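Local coordinates for uncharacterized protein (PDB 4MXN), which is probably a glycosyl hydrolase of family 28 with a right-handed parallel beta-helix fold, although its substrate is not established, at residues A128-Q133 with S144-A149. Residues are numbered along the deposited sequence; the frame is centred on the assembly and turned at random.
Sequences ASVEEQ and SDYAPA
V130 reaches from helix 123-136 to the base of the Y146 side chain, and this apolar meeting carries most of the contact. CG1 of V130 lies 3.6 Å from CB of Y146, while CG2 of V130 stands 4.1 Å from the same carbon, so the valine fork addresses the tyrosine methylene with both prongs. CG1 also approaches the aromatic ring obliquely. A chi1 of 176° sets CG1 of V130 opposite the backbone N and leaves CG2 beside that N, a short branched shape suited to backbones whose CA atoms of V130 and Y146 come within 6.6 Å. CG2 of V130 further reaches the backbone N of A147 at 4.2 Å; A147 adds just a methyl here, a small group consistent with the close passage of its backbone. V143 and V90 also touch V130 and extend the apolar surroundings.

The polar groups of Y146 and A147 find partners outside the two segments. The hydroxyl end of Y146 leads away from V130, and its OH hydrogen-bonds to the backbone O of E140; the carbonyl O of A147 accepts from N171 ND2.

The two segments are therefore joined by dispersion and burial of hydrocarbon, a small apolar contact between helix 123-136 and the segment that leads from helix 143-146 toward strand 151-154.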
loop_
_atom_site.group_PDB
_atom_site.type_symbol
_atom_site.label_atom_id
_atom_site.label_comp_id
_atom_site.label_asym_id
_atom_site.label_seq_id
_atom_site.Cartn_x
_atom_site.Cartn_y
_atom_site.Cartn_z
ATOM N N ALA A 128 2.103 14.817 -10.651
ATOM C CA ALA A 128 2.545 15.706 -11.749
ATOM C C ALA A 128 2.764 14.893 -13.027
ATOM O O ALA A 128 2.482 15.383 -14.121
ATOM C CB ALA A 128 3.819 16.448 -11.358
ATOM N N SER A 129 3.256 13.638 -12.881
ATOM C CA SER A 129 3.449 12.717 -13.996
ATOM C C SER A 129 2.075 12.379 -14.613
ATOM O O SER A 129 1.911 12.449 -15.840
ATOM C CB SER A 129 4.195 11.466 -13.535
ATOM O OG SER A 129 4.242 10.498 -14.561
ATOM N N VAL A 130 1.083 12.074 -13.760
ATOM C CA VAL A 130 -0.294 11.786 -14.186
ATOM C C VAL A 130 -0.861 13.013 -14.934
ATOM O O VAL A 130 -1.365 12.855 -16.052
ATOM C CB VAL A 130 -1.229 11.377 -13.014
ATOM C CG1 VAL A 130 -2.676 11.182 -13.495
ATOM C CG2 VAL A 130 -0.718 10.138 -12.270
ATOM N N GLU A 131 -0.763 14.223 -14.296
ATOM C CA GLU A 131 -1.248 15.510 -14.821
ATOM C C GLU A 131 -0.728 15.758 -16.239
ATOM O O GLU A 131 -1.507 16.111 -17.119
ATOM C CB GLU A 131 -0.806 16.674 -13.909
ATOM C CG GLU A 131 -1.616 16.872 -12.634
ATOM C CD GLU A 131 -0.909 17.618 -11.512
ATOM O OE1 GLU A 131 -0.276 18.661 -11.789
ATOM O OE2 GLU A 131 -0.995 17.161 -10.348
ATOM N N GLU A 132 0.592 15.568 -16.449
ATOM C CA GLU A 132 1.275 15.779 -17.723
ATOM C C GLU A 132 0.683 14.904 -18.834
ATOM O O GLU A 132 0.446 15.405 -19.934
ATOM C CB GLU A 132 2.778 15.510 -17.587
ATOM C CG GLU A 132 3.541 16.670 -16.971
ATOM C CD GLU A 132 4.900 16.326 -16.395
ATOM O OE1 GLU A 132 5.539 15.370 -16.893
ATOM O OE2 GLU A 132 5.335 17.030 -15.454
ATOM N N GLN A 133 0.430 13.612 -18.546
ATOM C CA GLN A 133 -0.099 12.701 -19.556
ATOM C C GLN A 133 -1.558 13.026 -19.869
ATOM O O GLN A 133 -1.930 12.958 -21.038
ATOM C CB GLN A 133 0.118 11.229 -19.167
ATOM C CG GLN A 133 1.605 10.853 -19.111
ATOM C CD GLN A 133 2.308 11.124 -20.410
ATOM O OE1 GLN A 133 1.950 10.582 -21.467
ATOM N NE2 GLN A 133 3.272 12.038 -20.371
ATOM N N SER A 144 -7.137 11.396 -10.044
ATOM C CA SER A 144 -7.607 10.351 -9.116
ATOM C C SER A 144 -7.793 8.978 -9.786
ATOM O O SER A 144 -7.634 7.955 -9.118
ATOM C CB SER A 144 -8.912 10.768 -8.435
ATOM O OG SER A 144 -9.970 10.970 -9.359
ATOM N N ASP A 145 -8.087 8.948 -11.094
ATOM C CA ASP A 145 -8.266 7.697 -11.838
ATOM C C ASP A 145 -6.941 6.928 -12.007
ATOM O O ASP A 145 -6.961 5.703 -12.142
ATOM C CB ASP A 145 -8.886 7.983 -13.233
ATOM C CG ASP A 145 -10.234 8.679 -13.236
ATOM O OD1 ASP A 145 -11.027 8.438 -12.314
ATOM O OD2 ASP A 145 -10.498 9.454 -14.175
ATOM N N TYR A 146 -5.790 7.637 -11.983
ATOM C CA TYR A 146 -4.480 7.030 -12.223
ATOM C C TYR A 146 -3.512 7.071 -11.037
ATOM O O TYR A 146 -2.575 6.265 -10.977
ATOM C CB TYR A 146 -3.820 7.740 -13.427
ATOM C CG TYR A 146 -4.642 7.610 -14.688
ATOM C CD1 TYR A 146 -4.486 6.519 -15.536
ATOM C CD2 TYR A 146 -5.609 8.559 -15.016
ATOM C CE1 TYR A 146 -5.275 6.369 -16.673
ATOM C CE2 TYR A 146 -6.412 8.414 -16.146
ATOM C CZ TYR A 146 -6.236 7.321 -16.976
ATOM O OH TYR A 146 -7.002 7.196 -18.107
ATOM N N ALA A 147 -3.680 8.042 -10.137
ATOM C CA ALA A 147 -2.781 8.181 -8.991
ATOM C C ALA A 147 -2.921 6.950 -8.070
ATOM O O ALA A 147 -4.045 6.575 -7.714
ATOM C CB ALA A 147 -3.078 9.471 -8.248
ATOM N N PRO A 148 -1.805 6.255 -7.759
ATOM C CA PRO A 148 -1.925 5.039 -6.969
ATOM C C PRO A 148 -2.069 5.275 -5.481
ATOM O O PRO A 148 -1.521 6.220 -4.906
ATOM C CB PRO A 148 -0.602 4.309 -7.248
ATOM C CG PRO A 148 0.379 5.390 -7.496
ATOM C CD PRO A 148 -0.402 6.486 -8.175
ATOM N N ALA A 149 -2.758 4.341 -4.844
ATOM C CA ALA A 149 -2.826 4.253 -3.401
ATOM C C ALA A 149 -1.496 3.653 -2.931
ATOM O O ALA A 149 -0.698 3.205 -3.764
ATOM C CB ALA A 149 -4.000 3.358 -2.997
#